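Long-range contacts in Dph2 (Pyrococcus horikoshii, PDB 3LZD), which catalyses the first step of diphthamide biosynthesis, transferring the 3-amino-3-carboxypropyl group of S-adenosyl-L-methionine to a histidine of elongation factor 2: residues 45-50 / 75-80; 57-62 / 96-101; 109-114 / 127-132. One frame throughout, in Å; residues are numbered along the deposited sequence.

Overall arrangement
All three contacts belong to one mixed five-stranded sheet and the helices packed on it. From the N terminus, contact 1 comes first: it brings 45-50 against 75-80, and strand 57-61 lies in the loop it closes. Contact 2 starts on that strand and closes a 33-residue loop holding helix 67-78 and strand 83-87, so it crosses contact 1 along the chain. Contact 3 follows both in series, closing a short helix-free loop between strands 109-114 and 127-130. Its residues I111, I127 and V129 pack beneath the helices of contact 1, L77 CD1 to I111 CD1 being 3.6 Å. Backbone bonds from L59 and Q61 to I111 probably join contacts 2 and 3.

Contact 1 of 3, residues 45-50 / 75-80; sequences EILKEL and GFLEEN
Two helices on the same face of the five-stranded sheet, 43-52 and 67-78, meet through L47, which reaches across to the C-terminal end of the second helix. The nearest CA atoms are those of L47 and L77, 6.7 Å apart. L47 has CG anti to the backbone N (chi1 179°), and this carries both its methyl groups toward the C-terminal end of helix 67-78 and N80 just beyond it. CD2 rests against the amide of N80, 3.6 Å from CG of N80, and CD1 lies 3.7 Å from CB of the same asparagine; the two side chains cross at about a right angle. CD2 of L47 also approaches CZ of F76 at 4.1 Å, obliquely to the ring. L47 and L77 run antiparallel alongside each other, CD1 of L47 4.1 Å from CD2 of L77. L77 meets helix 43-52 again through CD1, 3.9 Å from CD1 of L50. These leucines, with I46, form the layer between helices and sheet in this α/β fold: I46, L50 and L77 all touch I111 of strand 109-114. ND2 of N80 donates to F76 O at 3.0 Å with an N-H...O angle of 154°. This bond fixes the amide beside the F76 ring, ND2 standing 3.6 Å above the ring plane, offset toward the rim. E78 forms salt bridges with K291 and R298 of the second subunit.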
ATOM      1  N   GLU A  45      23.426  -3.480 -21.262  1.00 43.63           N
ATOM      2  CA  GLU A  45      22.669  -2.457 -21.976  1.00 45.92           C
ATOM      3  C   GLU A  45      22.070  -1.498 -20.941  1.00 41.22           C
ATOM      4  O   GLU A  45      21.920  -0.307 -21.191  1.00 40.26           O
ATOM      5  CB  GLU A  45      21.523  -3.065 -22.783  1.00 48.10           C
ATOM      6  CG  GLU A  45      21.913  -3.792 -24.039  1.00 63.55           C
ATOM      7  CD  GLU A  45      20.688  -4.204 -24.842  1.00 70.41           C
ATOM      8  OE1 GLU A  45      19.814  -3.335 -25.066  1.00 74.13           O
ATOM      9  OE2 GLU A  45      20.596  -5.380 -25.251  1.00 72.86           O
ATOM     10  N   ILE A  46      21.713  -2.030 -19.778  1.00 41.64           N
ATOM     11  CA  ILE A  46      21.115  -1.208 -18.736  1.00 38.96           C
ATOM     12  C   ILE A  46      22.144  -0.262 -18.121  1.00 36.21           C
ATOM     13  O   ILE A  46      21.855   0.915 -17.913  1.00 36.99           O
ATOM     14  CB  ILE A  46      20.451  -2.098 -17.649  1.00 36.62           C
ATOM     15  CG1 ILE A  46      19.217  -2.805 -18.246  1.00 35.14           C
ATOM     16  CG2 ILE A  46      20.027  -1.251 -16.450  1.00 37.01           C
ATOM     17  CD1 ILE A  46      18.700  -3.987 -17.396  1.00 29.31           C
ATOM     18  N   LEU A  47      23.339  -0.770 -17.835  1.00 42.88           N
ATOM     19  CA  LEU A  47      24.402   0.060 -17.271  1.00 41.93           C
ATOM     20  C   LEU A  47      24.683   1.186 -18.267  1.00 45.82           C
ATOM     21  O   LEU A  47      24.727   2.360 -17.889  1.00 43.38           O
ATOM     22  CB  LEU A  47      25.670  -0.772 -17.044  1.00 41.61           C
ATOM     23  CG  LEU A  47      26.930  -0.085 -16.485  1.00 38.07           C
ATOM     24  CD1 LEU A  47      26.652   0.511 -15.119  1.00 39.87           C
ATOM     25  CD2 LEU A  47      28.052  -1.105 -16.375  1.00 38.54           C
ATOM     26  N   LYS A  48      24.835   0.821 -19.541  1.00 44.20           N
ATOM     27  CA  LYS A  48      25.113   1.797 -20.598  1.00 48.81           C
ATOM     28  C   LYS A  48      24.119   2.950 -20.595  1.00 47.18           C
ATOM     29  O   LYS A  48      24.519   4.118 -20.580  1.00 50.00           O
ATOM     30  CB  LYS A  48      25.105   1.134 -21.980  1.00 40.63           C
ATOM     31  N   GLU A  49      22.830   2.632 -20.617  1.00 44.02           N
ATOM     32  CA  GLU A  49      21.812   3.673 -20.603  1.00 47.97           C
ATOM     33  C   GLU A  49      21.841   4.480 -19.309  1.00 47.17           C
ATOM     34  O   GLU A  49      21.449   5.642 -19.296  1.00 54.02           O
ATOM     35  CB  GLU A  49      20.423   3.068 -20.796  1.00 52.66           C
ATOM     36  CG  GLU A  49      20.230   2.465 -22.177  1.00 61.44           C
ATOM     37  CD  GLU A  49      20.531   3.460 -23.282  1.00 64.06           C
ATOM     38  OE1 GLU A  49      19.823   4.489 -23.369  1.00 65.55           O
ATOM     39  OE2 GLU A  49      21.480   3.216 -24.055  1.00 64.91           O
ATOM     40  N   LEU A  50      22.293   3.868 -18.220  1.00 45.71           N
ATOM     41  CA  LEU A  50      22.363   4.580 -16.947  1.00 46.67           C
ATOM     42  C   LEU A  50      23.600   5.498 -16.897  1.00 48.82           C
ATOM     43  O   LEU A  50      23.500   6.642 -16.445  1.00 41.76           O
ATOM     44  CB  LEU A  50      22.372   3.592 -15.775  1.00 37.49           C
ATOM     45  CG  LEU A  50      21.040   2.909 -15.399  1.00 38.87           C
ATOM     46  CD1 LEU A  50      21.252   1.966 -14.225  1.00 34.27           C
ATOM     47  CD2 LEU A  50      20.000   3.957 -15.018  1.00 34.25           C
ATOM     48  N   GLY A  75      23.136  -6.011  -7.623  1.00 32.76           N
ATOM     49  CA  GLY A  75      24.509  -6.342  -7.262  1.00 34.51           C
ATOM     50  C   GLY A  75      25.457  -5.959  -8.387  1.00 38.96           C
ATOM     51  O   GLY A  75      26.549  -5.422  -8.153  1.00 40.83           O
ATOM     52  N   PHE A  76      25.026  -6.220  -9.620  1.00 37.17           N
ATOM     53  CA  PHE A  76      25.821  -5.895 -10.788  1.00 35.75           C
ATOM     54  C   PHE A  76      26.011  -4.383 -10.946  1.00 42.26           C
ATOM     55  O   PHE A  76      27.122  -3.906 -11.210  1.00 39.17           O
ATOM     56  CB  PHE A  76      25.163  -6.455 -12.052  1.00 35.19           C
ATOM     57  CG  PHE A  76      25.808  -5.979 -13.317  1.00 37.54           C
ATOM     58  CD1 PHE A  76      27.086  -6.421 -13.670  1.00 38.18           C
ATOM     59  CD2 PHE A  76      25.177  -5.029 -14.118  1.00 35.64           C
ATOM     60  CE1 PHE A  76      27.725  -5.919 -14.798  1.00 41.78           C
ATOM     61  CE2 PHE A  76      25.809  -4.520 -15.250  1.00 44.01           C
ATOM     62  CZ  PHE A  76      27.088  -4.966 -15.591  1.00 41.97           C
ATOM     63  N   LEU A  77      24.930  -3.626 -10.792  1.00 40.34           N
ATOM     64  CA  LEU A  77      25.022  -2.182 -10.941  1.00 40.94           C
ATOM     65  C   LEU A  77      25.870  -1.525  -9.839  1.00 41.57           C
ATOM     66  O   LEU A  77      26.616  -0.578 -10.103  1.00 37.87           O
ATOM     67  CB  LEU A  77      23.617  -1.574 -11.001  1.00 40.53           C
ATOM     68  CG  LEU A  77      22.762  -1.975 -12.216  1.00 40.61           C
ATOM     69  CD1 LEU A  77      21.383  -1.334 -12.099  1.00 39.00           C
ATOM     70  CD2 LEU A  77      23.431  -1.513 -13.525  1.00 37.71           C
ATOM     71  N   GLU A  78      25.773  -2.040  -8.617  1.00 36.72           N
ATOM     72  CA  GLU A  78      26.549  -1.496  -7.511  1.00 42.63           C
ATOM     73  C   GLU A  78      28.054  -1.726  -7.687  1.00 44.97           C
ATOM     74  O   GLU A  78      28.861  -0.977  -7.142  1.00 42.65           O
ATOM     75  CB  GLU A  78      26.105  -2.103  -6.185  1.00 39.60           C
ATOM     76  CG  GLU A  78      24.723  -1.667  -5.769  1.00 59.42           C
ATOM     77  CD  GLU A  78      24.655  -1.255  -4.314  1.00 62.89           C
ATOM     78  OE1 GLU A  78      25.180  -2.002  -3.454  1.00 64.60           O
ATOM     79  OE2 GLU A  78      24.071  -0.185  -4.037  1.00 57.45           O
ATOM     80  N   GLU A  79      28.426  -2.768  -8.425  1.00 47.05           N
ATOM     81  CA  GLU A  79      29.840  -3.055  -8.671  1.00 47.82           C
ATOM     82  C   GLU A  79      30.336  -2.097  -9.738  1.00 46.67           C
ATOM     83  O   GLU A  79      31.515  -2.110 -10.088  1.00 46.80           O
ATOM     84  CB  GLU A  79      30.041  -4.494  -9.162  1.00 48.39           C
ATOM     85  CG  GLU A  79      29.752  -5.560  -8.130  1.00 61.47           C
ATOM     86  CD  GLU A  79      29.799  -6.957  -8.718  1.00 70.96           C
ATOM     87  OE1 GLU A  79      29.030  -7.232  -9.667  1.00 73.70           O
ATOM     88  OE2 GLU A  79      30.594  -7.787  -8.227  1.00 76.41           O
ATOM     89  N   ASN A  80      29.427  -1.271 -10.250  1.00 42.80           N
ATOM     90  CA  ASN A  80      29.772  -0.310 -11.282  1.00 45.44           C
ATOM     91  C   ASN A  80      29.463   1.124 -10.879  1.00 42.86           C
ATOM     92  O   ASN A  80      29.125   1.976 -11.706  1.00 44.22           O
ATOM     93  CB  ASN A  80      29.082  -0.669 -12.603  1.00 43.45           C
ATOM     94  CG  ASN A  80      29.754  -1.849 -13.308  1.00 50.65           C
ATOM     95  OD1 ASN A  80      30.800  -1.694 -13.943  1.00 48.48           O
ATOM     96  ND2 ASN A  80      29.162  -3.035 -13.182  1.00 45.05           N
TER

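Contact 2 of 3, residues 57-62 / 96-101; sequences RVLIQS and DPADRE
The flat amide of Q61 has the A98 methyl over one face, CB of A98 standing 3.5 Å from CD of Q61, while H112 ND1 comes to OE1 from the opposite face as a hydrogen-bond partner. At its outer end the amide meets the backbone of 96-98 twice. A98 N donates to Q61 OE1 over a short 2.6 Å, with an N-H...O angle of 148°; the donor lies 39° out of the carbonyl plane. NE2 gives a weak bond to D96 O at 3.3 Å. Two bonds thus grip OE1, and the weak NE2 bond is consistent with this orientation of the amide. The chain is extended beyond CG, but chi1 of 26° is well short of a staggered position, which suggests some strain in reaching the loop. L59 adds an apolar contact, its CD2 4.0 Å from A98 CB, and the same methyl is in van der Waals contact with A98 O at 3.7 Å. The D96 carboxylate turns instead to K274 in a salt bridge, near the cluster ligand C95. With A98 at the N-cap position, the contact joins the start of helix 99-104 to strand 57-61, on the sheet face opposite helices 43-52 and 67-78, with strands 83-87 and 109-114 flanking the strand.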
ATOM      1  N   ARG A  57      21.952   6.938  -8.389  1.00 42.48           N
ATOM      2  CA  ARG A  57      21.104   6.193  -7.460  1.00 46.73           C
ATOM      3  C   ARG A  57      19.823   5.773  -8.181  1.00 47.52           C
ATOM      4  O   ARG A  57      19.054   6.620  -8.646  1.00 47.92           O
ATOM      5  CB  ARG A  57      20.775   7.087  -6.251  1.00 49.43           C
ATOM      6  CG  ARG A  57      20.010   6.414  -5.121  1.00 56.12           C
ATOM      7  CD  ARG A  57      19.633   7.401  -3.993  1.00 60.95           C
ATOM      8  NE  ARG A  57      20.734   7.741  -3.082  1.00 66.48           N
ATOM      9  CZ  ARG A  57      21.565   8.776  -3.227  1.00 74.28           C
ATOM     10  NH1 ARG A  57      21.444   9.609  -4.257  1.00 70.54           N
ATOM     11  NH2 ARG A  57      22.519   8.990  -2.326  1.00 69.79           N
ATOM     12  N   VAL A  58      19.584   4.468  -8.268  1.00 43.07           N
ATOM     13  CA  VAL A  58      18.396   3.992  -8.971  1.00 42.50           C
ATOM     14  C   VAL A  58      17.523   3.049  -8.143  1.00 39.61           C
ATOM     15  O   VAL A  58      18.015   2.331  -7.274  1.00 36.16           O
ATOM     16  CB  VAL A  58      18.800   3.289 -10.298  1.00 48.06           C
ATOM     17  CG1 VAL A  58      19.499   1.976 -10.001  1.00 41.64           C
ATOM     18  CG2 VAL A  58      17.574   3.068 -11.175  1.00 51.27           C
ATOM     19  N   LEU A  59      16.220   3.081  -8.414  1.00 35.50           N
ATOM     20  CA  LEU A  59      15.254   2.226  -7.733  1.00 31.92           C
ATOM     21  C   LEU A  59      14.807   1.153  -8.731  1.00 32.98           C
ATOM     22  O   LEU A  59      14.510   1.460  -9.886  1.00 33.02           O
ATOM     23  CB  LEU A  59      14.037   3.043  -7.295  1.00 29.49           C
ATOM     24  CG  LEU A  59      12.925   2.246  -6.595  1.00 32.37           C
ATOM     25  CD1 LEU A  59      13.409   1.772  -5.218  1.00 29.65           C
ATOM     26  CD2 LEU A  59      11.673   3.116  -6.456  1.00 26.50           C
ATOM     27  N   ILE A  60      14.748  -0.097  -8.289  1.00 30.19           N
ATOM     28  CA  ILE A  60      14.336  -1.175  -9.184  1.00 29.84           C
ATOM     29  C   ILE A  60      13.040  -1.843  -8.742  1.00 29.03           C
ATOM     30  O   ILE A  60      12.985  -2.388  -7.639  1.00 32.07           O
ATOM     31  CB  ILE A  60      15.403  -2.293  -9.244  1.00 29.66           C
ATOM     32  CG1 ILE A  60      16.755  -1.718  -9.676  1.00 29.05           C
ATOM     33  CG2 ILE A  60      14.961  -3.380 -10.228  1.00 28.67           C
ATOM     34  CD1 ILE A  60      17.846  -2.779  -9.817  1.00 24.30           C
ATOM     35  N   GLN A  61      11.995  -1.806  -9.564  1.00 25.26           N
ATOM     36  CA  GLN A  61      10.780  -2.512  -9.165  1.00 29.93           C
ATOM     37  C   GLN A  61      10.710  -3.823  -9.931  1.00 31.91           C
ATOM     38  O   GLN A  61      11.290  -3.949 -11.005  1.00 30.74           O
ATOM     39  CB  GLN A  61       9.490  -1.690  -9.377  1.00 28.38           C
ATOM     40  CG  GLN A  61       9.500  -0.639 -10.411  1.00 41.61           C
ATOM     41  CD  GLN A  61       8.183   0.134 -10.468  1.00 35.15           C
ATOM     42  OE1 GLN A  61       8.084   1.124 -11.171  1.00 35.11           O
ATOM     43  NE2 GLN A  61       7.167  -0.331  -9.741  1.00 33.16           N
ATOM     44  N   SER A  62      10.020  -4.809  -9.375  1.00 28.65           N
ATOM     45  CA  SER A  62       9.923  -6.100 -10.044  1.00 28.98           C
ATOM     46  C   SER A  62       8.644  -6.862  -9.698  1.00 29.32           C
ATOM     47  O   SER A  62       8.083  -6.698  -8.618  1.00 26.81           O
ATOM     48  CB  SER A  62      11.108  -6.970  -9.638  1.00 28.75           C
ATOM     49  OG  SER A  62      11.125  -7.083  -8.221  1.00 33.20           O
ATOM     50  N   ASP A  96       1.614   0.838 -12.881  1.00 28.00           N
ATOM     51  CA  ASP A  96       1.958   1.224 -11.505  1.00 32.12           C
ATOM     52  C   ASP A  96       3.466   1.493 -11.361  1.00 33.12           C
ATOM     53  O   ASP A  96       4.161   0.799 -10.638  1.00 35.19           O
ATOM     54  CB  ASP A  96       1.519   0.113 -10.535  1.00 30.78           C
ATOM     55  CG  ASP A  96       1.631   0.519  -9.059  1.00 35.73           C
ATOM     56  OD1 ASP A  96       1.823   1.714  -8.747  1.00 35.12           O
ATOM     57  OD2 ASP A  96       1.505  -0.371  -8.196  1.00 37.55           O
ATOM     58  N   PRO A  97       3.979   2.520 -12.055  1.00 38.47           N
ATOM     59  CA  PRO A  97       5.398   2.908 -12.025  1.00 36.43           C
ATOM     60  C   PRO A  97       5.718   3.449 -10.641  1.00 31.12           C
ATOM     61  O   PRO A  97       4.874   4.106 -10.050  1.00 34.69           O
ATOM     62  CB  PRO A  97       5.486   4.026 -13.067  1.00 34.96           C
ATOM     63  CG  PRO A  97       4.164   3.976 -13.810  1.00 44.61           C
ATOM     64  CD  PRO A  97       3.183   3.503 -12.802  1.00 35.49           C
ATOM     65  N   ALA A  98       6.918   3.190 -10.128  1.00 30.68           N
ATOM     66  CA  ALA A  98       7.290   3.687  -8.803  1.00 32.08           C
ATOM     67  C   ALA A  98       8.169   4.939  -8.919  1.00 35.32           C
ATOM     68  O   ALA A  98       9.090   5.143  -8.112  1.00 35.27           O
ATOM     69  CB  ALA A  98       8.037   2.602  -8.027  1.00 29.89           C
ATOM     70  N   ASP A  99       7.887   5.774  -9.915  1.00 33.40           N
ATOM     71  CA  ASP A  99       8.697   6.968 -10.126  1.00 42.17           C
ATOM     72  C   ASP A  99       8.580   7.977  -8.995  1.00 40.70           C
ATOM     73  O   ASP A  99       9.572   8.589  -8.606  1.00 43.68           O
ATOM     74  CB  ASP A  99       8.365   7.621 -11.475  1.00 42.97           C
ATOM     75  CG  ASP A  99       6.900   7.985 -11.615  1.00 48.43           C
ATOM     76  OD1 ASP A  99       6.043   7.097 -11.431  1.00 46.32           O
ATOM     77  OD2 ASP A  99       6.609   9.162 -11.929  1.00 43.31           O
ATOM     78  N   ARG A 100       7.381   8.136  -8.450  1.00 39.86           N
ATOM     79  CA  ARG A 100       7.203   9.065  -7.351  1.00 43.00           C
ATOM     80  C   ARG A 100       7.987   8.580  -6.139  1.00 44.45           C
ATOM     81  O   ARG A 100       8.720   9.351  -5.525  1.00 44.91           O
ATOM     82  CB  ARG A 100       5.718   9.216  -7.021  1.00 46.59           C
ATOM     83  CG  ARG A 100       4.961   9.871  -8.167  1.00 56.16           C
ATOM     84  CD  ARG A 100       3.462   9.966  -7.943  1.00 58.57           C
ATOM     85  NE  ARG A 100       2.811   8.662  -7.998  1.00 62.54           N
ATOM     86  CZ  ARG A 100       1.522   8.482  -8.267  1.00 58.42           C
ATOM     87  NH1 ARG A 100       1.017   7.257  -8.289  1.00 64.45           N
ATOM     88  NH2 ARG A 100       0.742   9.523  -8.527  1.00 54.64           N
ATOM     89  N   GLU A 101       7.853   7.303  -5.797  1.00 43.39           N
ATOM     90  CA  GLU A 101       8.590   6.773  -4.657  1.00 43.46           C
ATOM     91  C   GLU A 101      10.080   6.987  -4.878  1.00 42.09           C
ATOM     92  O   GLU A 101      10.798   7.389  -3.963  1.00 40.85           O
ATOM     93  CB  GLU A 101       8.315   5.281  -4.458  1.00 46.52           C
ATOM     94  CG  GLU A 101       6.913   4.947  -3.944  1.00 53.75           C
ATOM     95  CD  GLU A 101       5.837   5.001  -5.020  1.00 57.35           C
ATOM     96  OE1 GLU A 101       4.684   4.636  -4.713  1.00 60.70           O
ATOM     97  OE2 GLU A 101       6.132   5.405  -6.166  1.00 55.38           O
TER

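Contact 3 of 3, residues 109-114 / 127-132; sequences ALIHLG and IFVPAF
Backbone hydrogen bonds join L110, H112 and G114 to I127 and V129 in parallel register, with strand axes 4.7 Å apart and 10° between their directions. H112 bonds through both its backbone N and its O: the N donates to I127 O at 2.7 Å and a nearly straight 177°, and the O accepts from V129 N at 2.9 Å. I127 N also bonds to L110 O, at 2.8 Å. The bond from G114 N to V129 O is more bent. G114 itself has a positive phi, of the kind glycine tolerates. Weaker CA-H...O contacts run from I111 CA to I127 O and from F128 CA to H112 O. Among aromatic contacts, the rings of H112 and F128 pass each other obliquely, centroids 5.2 Å apart and planes at 45°. With CG anti to the backbone N, the H112 ring is set beside F128, CD2 of H112 3.7 Å from CD2 of F128; its NE2 is hydrogen-bonded to H115 ND1, and F128 meets Y117 edge-to-face. The apolar pairs lie on the other face: CD2 of L113 sits 3.7 Å from CB of V129, the side chains pointing the same way, and CG2 of I111 touches CG2 of V129. That face is covered by helices 43-52 and 67-78, while strand 57-61 flanks 109-114 and the antiparallel strand 373-375 flanks 126-130.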
ATOM      1  N   ALA A 109      16.808   7.740 -11.154  1.00 38.82           N
ATOM      2  CA  ALA A 109      16.238   6.904 -12.211  1.00 42.03           C
ATOM      3  C   ALA A 109      15.526   5.686 -11.639  1.00 40.47           C
ATOM      4  O   ALA A 109      15.754   5.286 -10.491  1.00 38.24           O
ATOM      5  CB  ALA A 109      17.333   6.466 -13.195  1.00 42.47           C
ATOM      6  N   LEU A 110      14.665   5.100 -12.461  1.00 39.36           N
ATOM      7  CA  LEU A 110      13.877   3.940 -12.068  1.00 35.60           C
ATOM      8  C   LEU A 110      14.058   2.807 -13.088  1.00 32.65           C
ATOM      9  O   LEU A 110      14.080   3.049 -14.297  1.00 27.63           O
ATOM     10  CB  LEU A 110      12.398   4.346 -12.040  1.00 34.86           C
ATOM     11  CG  LEU A 110      11.300   3.642 -11.222  1.00 43.69           C
ATOM     12  CD1 LEU A 110      10.089   3.461 -12.121  1.00 38.25           C
ATOM     13  CD2 LEU A 110      11.761   2.317 -10.646  1.00 35.57           C
ATOM     14  N   ILE A 111      14.214   1.580 -12.611  1.00 29.71           N
ATOM     15  CA  ILE A 111      14.303   0.446 -13.521  1.00 32.47           C
ATOM     16  C   ILE A 111      13.020  -0.336 -13.257  1.00 31.00           C
ATOM     17  O   ILE A 111      12.750  -0.727 -12.127  1.00 28.02           O
ATOM     18  CB  ILE A 111      15.519  -0.457 -13.237  1.00 34.20           C
ATOM     19  CG1 ILE A 111      16.811   0.325 -13.470  1.00 34.03           C
ATOM     20  CG2 ILE A 111      15.501  -1.668 -14.187  1.00 35.06           C
ATOM     21  CD1 ILE A 111      18.072  -0.509 -13.246  1.00 34.38           C
ATOM     22  N   HIS A 112      12.220  -0.537 -14.298  1.00 29.68           N
ATOM     23  CA  HIS A 112      10.954  -1.252 -14.152  1.00 33.50           C
ATOM     24  C   HIS A 112      11.069  -2.619 -14.826  1.00 34.01           C
ATOM     25  O   HIS A 112      11.005  -2.724 -16.053  1.00 34.17           O
ATOM     26  CB  HIS A 112       9.832  -0.440 -14.795  1.00 27.53           C
ATOM     27  CG  HIS A 112       8.478  -1.053 -14.627  1.00 31.08           C
ATOM     28  ND1 HIS A 112       7.646  -0.739 -13.575  1.00 36.15           N
ATOM     29  CD2 HIS A 112       7.828  -1.990 -15.356  1.00 33.46           C
ATOM     30  CE1 HIS A 112       6.540  -1.457 -13.663  1.00 43.83           C
ATOM     31  NE2 HIS A 112       6.626  -2.226 -14.734  1.00 34.73           N
ATOM     32  N   LEU A 113      11.241  -3.669 -14.033  1.00 28.68           N
ATOM     33  CA  LEU A 113      11.399  -4.999 -14.623  1.00 28.70           C
ATOM     34  C   LEU A 113      10.097  -5.712 -14.933  1.00 31.22           C
ATOM     35  O   LEU A 113       9.089  -5.512 -14.250  1.00 32.44           O
ATOM     36  CB  LEU A 113      12.206  -5.905 -13.693  1.00 31.77           C
ATOM     37  CG  LEU A 113      13.621  -5.470 -13.305  1.00 29.75           C
ATOM     38  CD1 LEU A 113      14.213  -6.531 -12.380  1.00 29.52           C
ATOM     39  CD2 LEU A 113      14.483  -5.307 -14.549  1.00 35.61           C
ATOM     40  N   GLY A 114      10.135  -6.538 -15.975  1.00 35.50           N
ATOM     41  CA  GLY A 114       8.992  -7.360 -16.335  1.00 36.01           C
ATOM     42  C   GLY A 114       7.867  -6.831 -17.189  1.00 33.64           C
ATOM     43  O   GLY A 114       7.033  -7.614 -17.639  1.00 40.42           O
ATOM     44  N   ILE A 127      13.713   3.020 -17.096  1.00 30.33           N
ATOM     45  CA  ILE A 127      14.090   1.979 -18.051  1.00 32.72           C
ATOM     46  C   ILE A 127      13.113   0.811 -17.839  1.00 31.95           C
ATOM     47  O   ILE A 127      12.976   0.316 -16.716  1.00 30.74           O
ATOM     48  CB  ILE A 127      15.533   1.495 -17.800  1.00 35.44           C
ATOM     49  CG1 ILE A 127      16.507   2.658 -18.061  1.00 37.50           C
ATOM     50  CG2 ILE A 127      15.866   0.291 -18.711  1.00 31.56           C
ATOM     51  CD1 ILE A 127      17.949   2.358 -17.667  1.00 34.45           C
ATOM     52  N   PHE A 128      12.404   0.423 -18.899  1.00 32.00           N
ATOM     53  CA  PHE A 128      11.456  -0.703 -18.844  1.00 32.24           C
ATOM     54  C   PHE A 128      12.155  -1.910 -19.438  1.00 31.37           C
ATOM     55  O   PHE A 128      12.711  -1.822 -20.527  1.00 34.41           O
ATOM     56  CB  PHE A 128      10.198  -0.406 -19.654  1.00 25.48           C
ATOM     57  CG  PHE A 128       9.344   0.656 -19.056  1.00 33.26           C
ATOM     58  CD1 PHE A 128       9.632   1.998 -19.267  1.00 33.30           C
ATOM     59  CD2 PHE A 128       8.293   0.319 -18.205  1.00 33.81           C
ATOM     60  CE1 PHE A 128       8.883   2.996 -18.634  1.00 34.85           C
ATOM     61  CE2 PHE A 128       7.546   1.306 -17.570  1.00 30.32           C
ATOM     62  CZ  PHE A 128       7.844   2.643 -17.788  1.00 37.22           C
ATOM     63  N   VAL A 129      12.130  -3.026 -18.719  1.00 32.44           N
ATOM     64  CA  VAL A 129      12.793  -4.256 -19.154  1.00 31.48           C
ATOM     65  C   VAL A 129      11.764  -5.384 -19.314  1.00 33.15           C
ATOM     66  O   VAL A 129      11.618  -6.230 -18.443  1.00 30.07           O
ATOM     67  CB  VAL A 129      13.855  -4.701 -18.128  1.00 31.84           C
ATOM     68  CG1 VAL A 129      14.668  -5.864 -18.693  1.00 32.56           C
ATOM     69  CG2 VAL A 129      14.782  -3.512 -17.762  1.00 30.97           C
ATOM     70  N   PRO A 130      11.039  -5.396 -20.439  1.00 33.19           N
ATOM     71  CA  PRO A 130      10.014  -6.401 -20.744  1.00 31.43           C
ATOM     72  C   PRO A 130      10.527  -7.847 -20.663  1.00 33.17           C
ATOM     73  O   PRO A 130      11.675  -8.144 -21.002  1.00 32.87           O
ATOM     74  CB  PRO A 130       9.580  -6.046 -22.169  1.00 29.81           C
ATOM     75  CG  PRO A 130       9.926  -4.607 -22.312  1.00 41.92           C
ATOM     76  CD  PRO A 130      11.234  -4.476 -21.575  1.00 32.58           C
ATOM     77  N   ALA A 131       9.655  -8.747 -20.228  1.00 35.10           N
ATOM     78  CA  ALA A 131       9.993 -10.160 -20.127  1.00 38.84           C
ATOM     79  C   ALA A 131       9.438 -10.868 -21.363  1.00 38.64           C
ATOM     80  O   ALA A 131       8.263 -10.728 -21.696  1.00 39.78           O
ATOM     81  CB  ALA A 131       9.377 -10.753 -18.864  1.00 36.73           C
ATOM     82  N   PHE A 132      10.288 -11.627 -22.035  1.00 37.57           N
ATOM     83  CA  PHE A 132       9.878 -12.359 -23.226  1.00 40.26           C
ATOM     84  C   PHE A 132      10.076 -13.847 -22.999  1.00 38.06           C
ATOM     85  O   PHE A 132      11.182 -14.287 -22.686  1.00 42.65           O
ATOM     86  CB  PHE A 132      10.692 -11.903 -24.447  1.00 38.25           C
ATOM     87  CG  PHE A 132      10.487 -10.457 -24.796  1.00 41.59           C
ATOM     88  CD1 PHE A 132      11.422  -9.502 -24.436  1.00 39.95           C
ATOM     89  CD2 PHE A 132       9.320 -10.042 -25.428  1.00 31.78           C
ATOM     90  CE1 PHE A 132      11.196  -8.156 -24.696  1.00 39.86           C
ATOM     91  CE2 PHE A 132       9.086  -8.701 -25.692  1.00 35.82           C
ATOM     92  CZ  PHE A 132      10.023  -7.754 -25.326  1.00 33.41           C
TER